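Local coordinates for protein Cd1 (Flavonifractor plautii, PDB 7D39) that probably reduces flavones and flavonols as the FMN-dependent ene-reductase that starts their breakdown in gut bacteria, at residues D68-L78 against I101-M109; A231-G240 against F251-H262. All blocks are in the same frame, centred on the assembly; numbering follows the deposited sequence.

Contact 1. Residues D68-L78 against I101-M109; sequences DDFDWLLDKML and ITDRFGPRM
Phe70, Leu74, Arg104 and Phe105 join two helices that pack across each other on one face of the parallel five-stranded sheet of a flavodoxin-like domain. Helix 70-78 lies on the crossover connecting strand 32-37 to strand 82-88, and helix 101-109 belongs to the next crossover; their axes cross at -72° and come within 11.7 Å. Phe70 is pinned from two directions. Its CG stands anti to the backbone N (chi1 -176°), which carries the ring across to the second helix. There Arg104 slides along it the opposite way: CB sits over the ring face in a CH-pi contact, 3.9 Å from the centroid, and the guanidinium stacks flat near the ring's root, the planes 26° apart. A bend at chi3 folds the arginine back over Phe70, and NH1 is held by the carbonyl of Glu44. The far tip of the phenyl, CZ, meets Phe105 CD1 at 3.6 Å, near the plane of the Phe105 ring, the two side chains crossing at about a right angle. Leu74 CD1 comes obliquely against Phe105 CE1, at 3.5 Å, while the selenium of selenomethionine Met77 lies at the edge of the same ring, 5.0 Å from the centroid, a Met-aromatic contact. Beyond this apolar core the outer side is polar. Asp71 OD1 forms a salt bridge with Arg108 NE at 3.3 Å, the carboxylate and guanidinium turned well out of one plane, an exposed link at the surface. Met77 also reaches Leu4 and Ile6 of strand 2-7, and Phe105 leans on Leu160 of helix 153-162. Successive crossover helices packed on the same face of a parallel sheet of order 2-1-3-4-5 are characteristic of the flavodoxin-like fold.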
loop_
_atom_site.group_PDB
_atom_site.type_symbol
_atom_site.label_atom_id
_atom_site.label_comp_id
_atom_site.label_asym_id
_atom_site.label_seq_id
_atom_site.Cartn_x
_atom_site.Cartn_y
_atom_site.Cartn_z
ATOM N N ASP A 68 17.066 4.441 3.882
ATOM C CA ASP A 68 18.493 4.617 3.466
ATOM C C ASP A 68 18.847 4.143 2.046
ATOM O O ASP A 68 19.414 4.895 1.266
ATOM C CB ASP A 68 19.424 3.912 4.431
ATOM C CG ASP A 68 20.682 4.715 4.698
ATOM O OD1 ASP A 68 20.626 5.957 4.570
ATOM O OD2 ASP A 68 21.719 4.105 5.040
ATOM N N ASP A 69 18.538 2.885 1.732
ATOM C CA ASP A 69 18.323 2.453 0.351
ATOM C C ASP A 69 16.900 2.715 -0.122
ATOM O O ASP A 69 16.551 2.335 -1.243
ATOM C CB ASP A 69 18.609 0.961 0.196
ATOM C CG ASP A 69 20.091 0.640 0.219
ATOM O OD1 ASP A 69 20.879 1.478 -0.265
ATOM O OD2 ASP A 69 20.455 -0.452 0.720
ATOM N N PHE A 70 16.068 3.337 0.710
ATOM C CA PHE A 70 14.685 3.563 0.318
ATOM C C PHE A 70 14.603 4.446 -0.923
ATOM O O PHE A 70 13.863 4.141 -1.864
ATOM C CB PHE A 70 13.897 4.167 1.483
ATOM C CG PHE A 70 12.445 4.332 1.192
ATOM C CD1 PHE A 70 11.592 3.255 1.268
ATOM C CD2 PHE A 70 11.940 5.562 0.795
ATOM C CE1 PHE A 70 10.240 3.391 0.972
ATOM C CE2 PHE A 70 10.599 5.715 0.503
ATOM C CZ PHE A 70 9.742 4.626 0.596
ATOM N N ASP A 71 15.358 5.549 -0.950
ATOM C CA ASP A 71 15.307 6.429 -2.112
ATOM C C ASP A 71 15.670 5.672 -3.381
ATOM O O ASP A 71 15.011 5.826 -4.412
ATOM C CB ASP A 71 16.230 7.638 -1.918
ATOM C CG ASP A 71 15.652 8.666 -0.956
ATOM O OD1 ASP A 71 14.425 8.656 -0.731
ATOM O OD2 ASP A 71 16.422 9.490 -0.431
ATOM N N TRP A 72 16.713 4.845 -3.322
ATOM C CA TRP A 72 17.039 3.991 -4.461
ATOM C C TRP A 72 15.854 3.108 -4.839
ATOM O O TRP A 72 15.443 3.060 -6.005
ATOM C CB TRP A 72 18.267 3.149 -4.134
ATOM C CG TRP A 72 18.689 2.214 -5.223
ATOM C CD1 TRP A 72 19.554 2.479 -6.257
ATOM C CD2 TRP A 72 18.276 0.853 -5.387
ATOM N NE1 TRP A 72 19.694 1.366 -7.051
ATOM C CE2 TRP A 72 18.928 0.352 -6.541
ATOM C CE3 TRP A 72 17.424 0.008 -4.674
ATOM C CZ2 TRP A 72 18.747 -0.949 -6.995
ATOM C CZ3 TRP A 72 17.238 -1.294 -5.137
ATOM C CH2 TRP A 72 17.907 -1.758 -6.279
ATOM N N LEU A 73 15.286 2.405 -3.861
ATOM C CA LEU A 73 14.133 1.551 -4.145
ATOM C C LEU A 73 13.008 2.348 -4.798
ATOM O O LEU A 73 12.414 1.918 -5.793
ATOM C CB LEU A 73 13.637 0.893 -2.850
ATOM C CG LEU A 73 12.416 -0.034 -2.906
ATOM C CD1 LEU A 73 12.642 -1.162 -3.891
ATOM C CD2 LEU A 73 12.070 -0.583 -1.512
ATOM N N LEU A 74 12.710 3.521 -4.248
ATOM C CA LEU A 74 11.630 4.335 -4.779
ATOM C C LEU A 74 11.894 4.741 -6.224
ATOM O O LEU A 74 10.991 4.672 -7.067
ATOM C CB LEU A 74 11.435 5.564 -3.885
ATOM C CG LEU A 74 10.063 6.190 -4.015
ATOM C CD1 LEU A 74 9.059 5.104 -3.760
ATOM C CD2 LEU A 74 9.895 7.328 -3.024
ATOM N N ASP A 75 13.121 5.177 -6.530
ATOM C CA ASP A 75 13.453 5.505 -7.914
ATOM C C ASP A 75 13.158 4.328 -8.831
ATOM O O ASP A 75 12.629 4.508 -9.932
ATOM C CB ASP A 75 14.925 5.913 -8.059
ATOM C CG ASP A 75 15.252 7.226 -7.381
ATOM O OD1 ASP A 75 14.507 8.216 -7.556
ATOM O OD2 ASP A 75 16.279 7.276 -6.671
ATOM N N LYS A 76 13.501 3.114 -8.399
ATOM C CA LYS A 76 13.256 1.947 -9.244
ATOM C C LYS A 76 11.767 1.742 -9.459
ATOM O O LYS A 76 11.325 1.454 -10.575
ATOM C CB LYS A 76 13.870 0.683 -8.633
ATOM C CG LYS A 76 15.375 0.721 -8.360
ATOM C CD LYS A 76 16.205 0.888 -9.622
ATOM C CE LYS A 76 15.983 -0.238 -10.588
ATOM N NZ LYS A 76 17.020 -0.216 -11.655
HETATM N N MSE A 77 10.978 1.877 -8.402
HETATM C CA MSE A 77 9.551 1.679 -8.541
HETATM C C MSE A 77 8.948 2.735 -9.462
HETATM O O MSE A 77 8.046 2.436 -10.232
HETATM C CB MSE A 77 8.877 1.699 -7.182
HETATM C CG MSE A 77 9.338 0.576 -6.290
HETATM SE SE MSE A 77 8.709 0.749 -4.437
HETATM C CE MSE A 77 6.977 -0.164 -4.591
ATOM N N LEU A 78 9.472 3.963 -9.403
ATOM C CA LEU A 78 8.937 5.039 -10.235
ATOM C C LEU A 78 9.272 4.837 -11.706
ATOM O O LEU A 78 8.519 5.287 -12.574
ATOM C CB LEU A 78 9.462 6.398 -9.755
ATOM C CG LEU A 78 8.896 6.985 -8.453
ATOM C CD1 LEU A 78 9.700 8.189 -8.008
ATOM C CD2 LEU A 78 7.435 7.372 -8.631
ATOM N N ILE A 101 7.996 0.255 4.501
ATOM C CA ILE A 101 7.900 0.832 3.167
ATOM C C ILE A 101 6.609 1.627 3.025
ATOM O O ILE A 101 6.596 2.724 2.454
ATOM C CB ILE A 101 8.023 -0.277 2.099
ATOM C CG1 ILE A 101 9.466 -0.785 2.054
ATOM C CG2 ILE A 101 7.582 0.228 0.724
ATOM C CD1 ILE A 101 9.632 -2.132 1.359
ATOM N N THR A 102 5.505 1.098 3.558
ATOM C CA THR A 102 4.251 1.844 3.535
ATOM C C THR A 102 4.362 3.144 4.345
ATOM O O THR A 102 3.962 4.211 3.879
ATOM C CB THR A 102 3.100 0.967 4.054
ATOM O OG1 THR A 102 2.966 -0.217 3.252
ATOM C CG2 THR A 102 1.796 1.720 3.994
ATOM N N ASP A 103 4.892 3.071 5.568
ATOM C CA ASP A 103 5.081 4.292 6.350
ATOM C C ASP A 103 5.854 5.320 5.551
ATOM O O ASP A 103 5.539 6.511 5.583
ATOM C CB ASP A 103 5.845 4.017 7.651
ATOM C CG ASP A 103 5.145 3.021 8.568
ATOM O OD1 ASP A 103 3.927 2.779 8.405
ATOM O OD2 ASP A 103 5.837 2.488 9.465
ATOM N N ARG A 104 6.874 4.880 4.828
ATOM C CA ARG A 104 7.778 5.826 4.207
ATOM C C ARG A 104 7.309 6.287 2.839
ATOM O O ARG A 104 7.894 7.225 2.293
ATOM C CB ARG A 104 9.179 5.217 4.149
ATOM C CG ARG A 104 9.735 5.222 5.558
ATOM C CD ARG A 104 11.145 4.833 5.649
ATOM N NE ARG A 104 12.048 5.766 4.996
ATOM C CZ ARG A 104 13.331 5.476 4.824
ATOM N NH1 ARG A 104 13.786 4.317 5.260
ATOM N NH2 ARG A 104 14.149 6.324 4.224
ATOM N N PHE A 105 6.268 5.665 2.283
ATOM C CA PHE A 105 5.625 6.226 1.103
ATOM C C PHE A 105 4.912 7.531 1.434
ATOM O O PHE A 105 4.794 8.405 0.572
ATOM C CB PHE A 105 4.623 5.227 0.510
ATOM C CG PHE A 105 5.154 4.445 -0.666
ATOM C CD1 PHE A 105 6.437 3.907 -0.648
ATOM C CD2 PHE A 105 4.361 4.229 -1.786
ATOM C CE1 PHE A 105 6.917 3.178 -1.743
ATOM C CE2 PHE A 105 4.837 3.511 -2.876
ATOM C CZ PHE A 105 6.117 2.975 -2.850
ATOM N N GLY A 106 4.435 7.668 2.668
ATOM C CA GLY A 106 3.575 8.752 3.081
ATOM C C GLY A 106 4.014 10.126 2.622
ATOM O O GLY A 106 3.303 10.820 1.891
ATOM N N PRO A 107 5.196 10.557 3.066
ATOM C CA PRO A 107 5.657 11.921 2.773
ATOM C C PRO A 107 6.202 12.133 1.369
ATOM O O PRO A 107 6.576 13.260 1.036
ATOM C CB PRO A 107 6.766 12.132 3.820
ATOM C CG PRO A 107 6.437 11.159 4.923
ATOM C CD PRO A 107 5.946 9.952 4.176
ATOM N N ARG A 108 6.268 11.118 0.528
ATOM C CA ARG A 108 6.831 11.291 -0.800
ATOM C C ARG A 108 5.876 10.925 -1.926
ATOM O O ARG A 108 6.069 11.394 -3.054
ATOM C CB ARG A 108 8.113 10.451 -0.945
ATOM C CG ARG A 108 9.423 11.144 -0.543
ATOM C CD ARG A 108 10.559 10.112 -0.480
ATOM N NE ARG A 108 11.764 10.532 -1.190
ATOM C CZ ARG A 108 11.871 10.650 -2.514
ATOM N NH1 ARG A 108 10.843 10.396 -3.302
ATOM N NH2 ARG A 108 13.015 11.042 -3.056
HETATM N N MSE A 109 4.854 10.130 -1.658
HETATM C CA MSE A 109 4.126 9.492 -2.725
HETATM C C MSE A 109 2.641 9.781 -2.696
HETATM O O MSE A 109 1.910 9.301 -3.555
HETATM C CB MSE A 109 4.370 7.986 -2.668
HETATM C CG MSE A 109 5.798 7.615 -3.002
HETATM SE SE MSE A 109 6.259 8.295 -4.764
HETATM C CE MSE A 109 7.149 6.710 -5.435
#

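Contact 2. Residues A231-G240 against F251-H262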
loop_
_atom_site.group_PDB
_atom_site.type_symbol
_atom_site.label_atom_id
_atom_site.label_comp_id
_atom_site.label_asym_id
_atom_site.label_seq_id
_atom_site.Cartn_x
_atom_site.Cartn_y
_atom_site.Cartn_z
ATOM N N ALA A 231 -20.149 0.584 10.242
ATOM C CA ALA A 231 -19.144 -0.311 9.765
ATOM C C ALA A 231 -18.175 0.453 8.881
ATOM O O ALA A 231 -18.556 1.091 7.942
ATOM C CB ALA A 231 -19.781 -1.463 9.044
ATOM N N ILE A 232 -16.910 0.392 9.225
ATOM C CA ILE A 232 -15.883 1.051 8.466
ATOM C C ILE A 232 -15.008 0.074 7.712
ATOM O O ILE A 232 -14.483 -0.844 8.261
ATOM C CB ILE A 232 -15.014 1.940 9.347
ATOM C CG1 ILE A 232 -15.895 2.760 10.270
ATOM C CG2 ILE A 232 -14.118 2.805 8.480
ATOM C CD1 ILE A 232 -15.166 3.816 11.052
ATOM N N CYS A 233 -14.883 0.305 6.436
ATOM C CA CYS A 233 -13.960 -0.424 5.653
ATOM C C CYS A 233 -12.529 -0.131 6.068
ATOM O O CYS A 233 -12.159 0.985 6.202
ATOM C CB CYS A 233 -14.117 -0.092 4.223
ATOM S SG CYS A 233 -13.001 -1.161 3.382
ATOM N N CYS A 234 -11.744 -1.162 6.276
ATOM C CA CYS A 234 -10.400 -0.955 6.815
ATOM C C CYS A 234 -9.398 -0.477 5.766
ATOM O O CYS A 234 -8.349 0.056 6.132
ATOM C CB CYS A 234 -9.894 -2.235 7.463
ATOM S SG CYS A 234 -10.624 -2.530 9.056
ATOM N N LEU A 235 -9.692 -0.627 4.482
ATOM C CA LEU A 235 -8.796 -0.132 3.428
ATOM C C LEU A 235 -9.171 1.297 3.049
ATOM O O LEU A 235 -8.388 2.225 3.246
ATOM C CB LEU A 235 -8.844 -1.051 2.202
ATOM C CG LEU A 235 -7.935 -0.648 1.035
ATOM C CD1 LEU A 235 -6.496 -0.418 1.512
ATOM C CD2 LEU A 235 -7.964 -1.706 -0.072
ATOM N N CYS A 236 -10.373 1.478 2.500
ATOM C CA CYS A 236 -10.757 2.736 1.879
ATOM C C CYS A 236 -11.489 3.689 2.828
ATOM O O CYS A 236 -11.671 4.862 2.491
ATOM C CB CYS A 236 -11.599 2.437 0.629
ATOM S SG CYS A 236 -13.325 1.870 0.831
ATOM N N GLY A 237 -11.896 3.230 4.007
ATOM C CA GLY A 237 -12.426 4.127 5.007
ATOM C C GLY A 237 -13.864 4.542 4.819
ATOM O O GLY A 237 -14.368 5.334 5.627
ATOM N N LEU A 238 -14.539 4.056 3.779
ATOM C CA LEU A 238 -15.964 4.305 3.644
ATOM C C LEU A 238 -16.682 3.838 4.900
ATOM O O LEU A 238 -16.359 2.791 5.464
ATOM C CB LEU A 238 -16.518 3.590 2.412
ATOM C CG LEU A 238 -16.198 4.236 1.063
ATOM C CD1 LEU A 238 -16.448 3.279 -0.079
ATOM C CD2 LEU A 238 -17.019 5.497 0.871
ATOM N N GLU A 239 -17.640 4.640 5.349
ATOM C CA GLU A 239 -18.434 4.374 6.548
ATOM C C GLU A 239 -19.860 4.018 6.132
ATOM O O GLU A 239 -20.522 4.790 5.428
ATOM C CB GLU A 239 -18.421 5.588 7.480
ATOM C CG GLU A 239 -17.027 6.214 7.606
ATOM C CD GLU A 239 -16.874 7.149 8.801
ATOM O OE1 GLU A 239 -17.890 7.631 9.342
ATOM O OE2 GLU A 239 -15.720 7.395 9.200
ATOM N N GLY A 240 -20.326 2.852 6.554
ATOM C CA GLY A 240 -21.627 2.400 6.113
ATOM C C GLY A 240 -22.197 1.294 6.964
ATOM O O GLY A 240 -22.190 1.383 8.191
ATOM N N PHE A 251 -21.906 -4.826 1.802
ATOM C CA PHE A 251 -21.540 -3.550 2.413
ATOM C C PHE A 251 -22.175 -2.402 1.642
ATOM O O PHE A 251 -21.920 -2.244 0.445
ATOM C CB PHE A 251 -20.011 -3.404 2.463
ATOM C CG PHE A 251 -19.530 -2.126 3.093
ATOM C CD1 PHE A 251 -19.799 -1.846 4.420
ATOM C CD2 PHE A 251 -18.784 -1.220 2.360
ATOM C CE1 PHE A 251 -19.347 -0.672 5.004
ATOM C CE2 PHE A 251 -18.331 -0.044 2.937
ATOM C CZ PHE A 251 -18.614 0.227 4.263
ATOM N N THR A 252 -22.989 -1.595 2.329
ATOM C CA THR A 252 -23.621 -0.430 1.728
ATOM C C THR A 252 -23.171 0.845 2.435
ATOM O O THR A 252 -22.733 0.824 3.588
ATOM C CB THR A 252 -25.154 -0.523 1.767
ATOM O OG1 THR A 252 -25.593 -0.755 3.112
ATOM C CG2 THR A 252 -25.646 -1.654 0.868
ATOM N N PHE A 253 -23.306 1.964 1.731
ATOM C CA PHE A 253 -22.867 3.255 2.242
ATOM C C PHE A 253 -23.562 4.349 1.447
ATOM O O PHE A 253 -23.916 4.147 0.278
ATOM C CB PHE A 253 -21.345 3.409 2.141
ATOM C CG PHE A 253 -20.811 3.213 0.755
ATOM C CD1 PHE A 253 -20.661 4.289 -0.100
ATOM C CD2 PHE A 253 -20.463 1.948 0.309
ATOM C CE1 PHE A 253 -20.168 4.110 -1.369
ATOM C CE2 PHE A 253 -19.965 1.758 -0.961
ATOM C CZ PHE A 253 -19.818 2.839 -1.801
ATOM N N PRO A 254 -23.849 5.444 2.101
ATOM C CA PRO A 254 -24.469 6.575 1.447
ATOM C C PRO A 254 -23.517 7.009 0.419
ATOM O O PRO A 254 -22.378 7.218 0.707
ATOM C CB PRO A 254 -24.539 7.611 2.540
ATOM C CG PRO A 254 -23.583 7.176 3.558
ATOM C CD PRO A 254 -23.618 5.700 3.516
ATOM N N ALA A 255 -23.996 7.327 -0.760
ATOM C CA ALA A 255 -23.131 7.624 -1.892
ATOM C C ALA A 255 -22.248 8.836 -1.719
ATOM O O ALA A 255 -21.282 9.022 -2.384
ATOM C CB ALA A 255 -23.968 7.816 -3.124
ATOM N N GLU A 256 -22.659 9.705 -0.856
ATOM C CA GLU A 256 -21.886 10.910 -0.578
ATOM C C GLU A 256 -20.566 10.585 0.118
ATOM O O GLU A 256 -19.600 11.349 0.008
ATOM C CB GLU A 256 -22.726 11.881 0.257
ATOM C CG GLU A 256 -22.051 13.208 0.562
ATOM C CD GLU A 256 -21.152 13.140 1.783
ATOM O OE1 GLU A 256 -20.328 14.066 1.977
ATOM O OE2 GLU A 256 -21.267 12.154 2.546
ATOM N N GLN A 257 -20.506 9.459 0.840
ATOM C CA GLN A 257 -19.254 9.031 1.458
ATOM C C GLN A 257 -18.138 8.880 0.430
ATOM O O GLN A 257 -16.959 8.994 0.778
ATOM C CB GLN A 257 -19.459 7.709 2.205
ATOM C CG GLN A 257 -19.903 7.856 3.649
ATOM C CD GLN A 257 -18.760 8.262 4.572
ATOM O OE1 GLN A 257 -17.729 7.589 4.641
ATOM N NE2 GLN A 257 -18.942 9.364 5.289
ATOM N N LEU A 258 -18.484 8.621 -0.837
ATOM C CA LEU A 258 -17.459 8.479 -1.865
ATOM C C LEU A 258 -16.528 9.679 -1.907
ATOM O O LEU A 258 -15.346 9.541 -2.226
ATOM C CB LEU A 258 -18.112 8.286 -3.228
ATOM C CG LEU A 258 -18.242 6.828 -3.643
ATOM C CD1 LEU A 258 -19.035 6.707 -4.937
ATOM C CD2 LEU A 258 -16.865 6.223 -3.789
ATOM N N GLU A 259 -17.049 10.865 -1.610
ATOM C CA GLU A 259 -16.224 12.060 -1.548
ATOM C C GLU A 259 -15.146 11.978 -0.482
ATOM O O GLU A 259 -14.165 12.723 -0.553
ATOM C CB GLU A 259 -17.104 13.279 -1.264
ATOM C CG GLU A 259 -17.898 13.759 -2.446
ATOM C CD GLU A 259 -17.778 15.251 -2.596
ATOM O OE1 GLU A 259 -17.377 15.710 -3.691
ATOM O OE2 GLU A 259 -18.048 15.963 -1.604
ATOM N N HIS A 260 -15.326 11.135 0.531
ATOM C CA HIS A 260 -14.394 11.049 1.645
ATOM C C HIS A 260 -13.474 9.844 1.556
ATOM O O HIS A 260 -12.515 9.756 2.334
ATOM C CB HIS A 260 -15.165 11.014 2.967
ATOM C CG HIS A 260 -15.978 12.245 3.210
ATOM N ND1 HIS A 260 -15.547 13.272 4.022
ATOM C CD2 HIS A 260 -17.178 12.633 2.715
ATOM C CE1 HIS A 260 -16.454 14.234 4.028
ATOM N NE2 HIS A 260 -17.454 13.870 3.244
ATOM N N ALA A 261 -13.729 8.933 0.619
ATOM C CA ALA A 261 -12.997 7.674 0.547
ATOM C C ALA A 261 -11.493 7.913 0.446
ATOM O O ALA A 261 -11.037 8.715 -0.372
ATOM C CB ALA A 261 -13.489 6.858 -0.649
ATOM N N HIS A 262 -10.721 7.176 1.256
ATOM C CA HIS A 262 -9.296 7.436 1.444
ATOM C C HIS A 262 -8.466 7.210 0.191
ATOM O O HIS A 262 -7.308 7.638 0.151
ATOM C CB HIS A 262 -8.733 6.559 2.562
ATOM C CG HIS A 262 -9.365 6.783 3.900
ATOM N ND1 HIS A 262 -10.354 7.721 4.121
ATOM C CD2 HIS A 262 -9.148 6.179 5.091
ATOM C CE1 HIS A 262 -10.708 7.692 5.396
ATOM N NE2 HIS A 262 -9.992 6.761 6.003
HETATM O O HOH W 1 -14.675 8.036 4.745
#
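Leu238 and Phe253 meet where the three-stranded run 230-252 of a small antiparallel sheet turns into a 3-10 segment, in a module resembling a zinc ribbon. Cys233 and Cys236 form one CxxC knuckle, and their SG atoms lie 4.0 Å apart, both close to the sulfur of Cys219. They are modelled as disulfides to it, but Cys219 SG can form only one disulfide, and the pattern is also consistent with a four-cysteine metal site completed by Cys216, although no metal is modelled. Two hydrogen bonds span the contact. The backbone N of His262 donates to Cys236 O at 2.8 Å and is almost straight (170°), tying the knuckle to the end of 251-262. Glu239 N donates to Gln257 OE1, approaching from above the amide plane and not along a lone pair; the bend at chi2 of Gln257 (-76°) turns its amide back to receive it. CH-pi contacts come next. Gly237 CA lies over one face of the His262 imidazole, 3.8 Å from its centroid, and Cys236 O faces the same ring. Leu238 CD1 covers the Phe253 ring at 3.9 Å from the centroid. The apolar group centres on Leu238: its other methyl, CD2, packs on Gln257 CB at 3.6 Å and near Ala261 CB, and its CB lies near Phe251 CE2. Phe251 lays its ring against the paired strands, its edge meeting Leu238 O and Ala231 O, the latter 3.5 Å from CE1; the ring also meets Phe224. Between the hairpin strands Gly240 CA makes a CA-H...O contact with Thr252 O, at 3.2 Å. A water bridges the two segments, donating to both Gly237 O, at 2.9 Å, and Gln257 OE1, the same oxygen that accepts from Glu239 N.

Contact 1 and contact 2 follow each other along the chain and lie on opposite sides of its centre, their own centres 28 Å apart and their nearest atoms about 9 Å apart, without touching. Helix 153-162 bridges them: Leu160 receives Ile101 and Phe105 from contact 1, whereas Leu162 receives Leu235 and His262 from contact 2, so the cysteine-rich module rests on the same helix that flanks the crossover helices. FMN binds in the flavodoxin-like domain, through 15 residues between 9 and 149. Contact 1 joins two helices of that domain's framework; contact 2 shapes the appended module, whose segments fall outside that span.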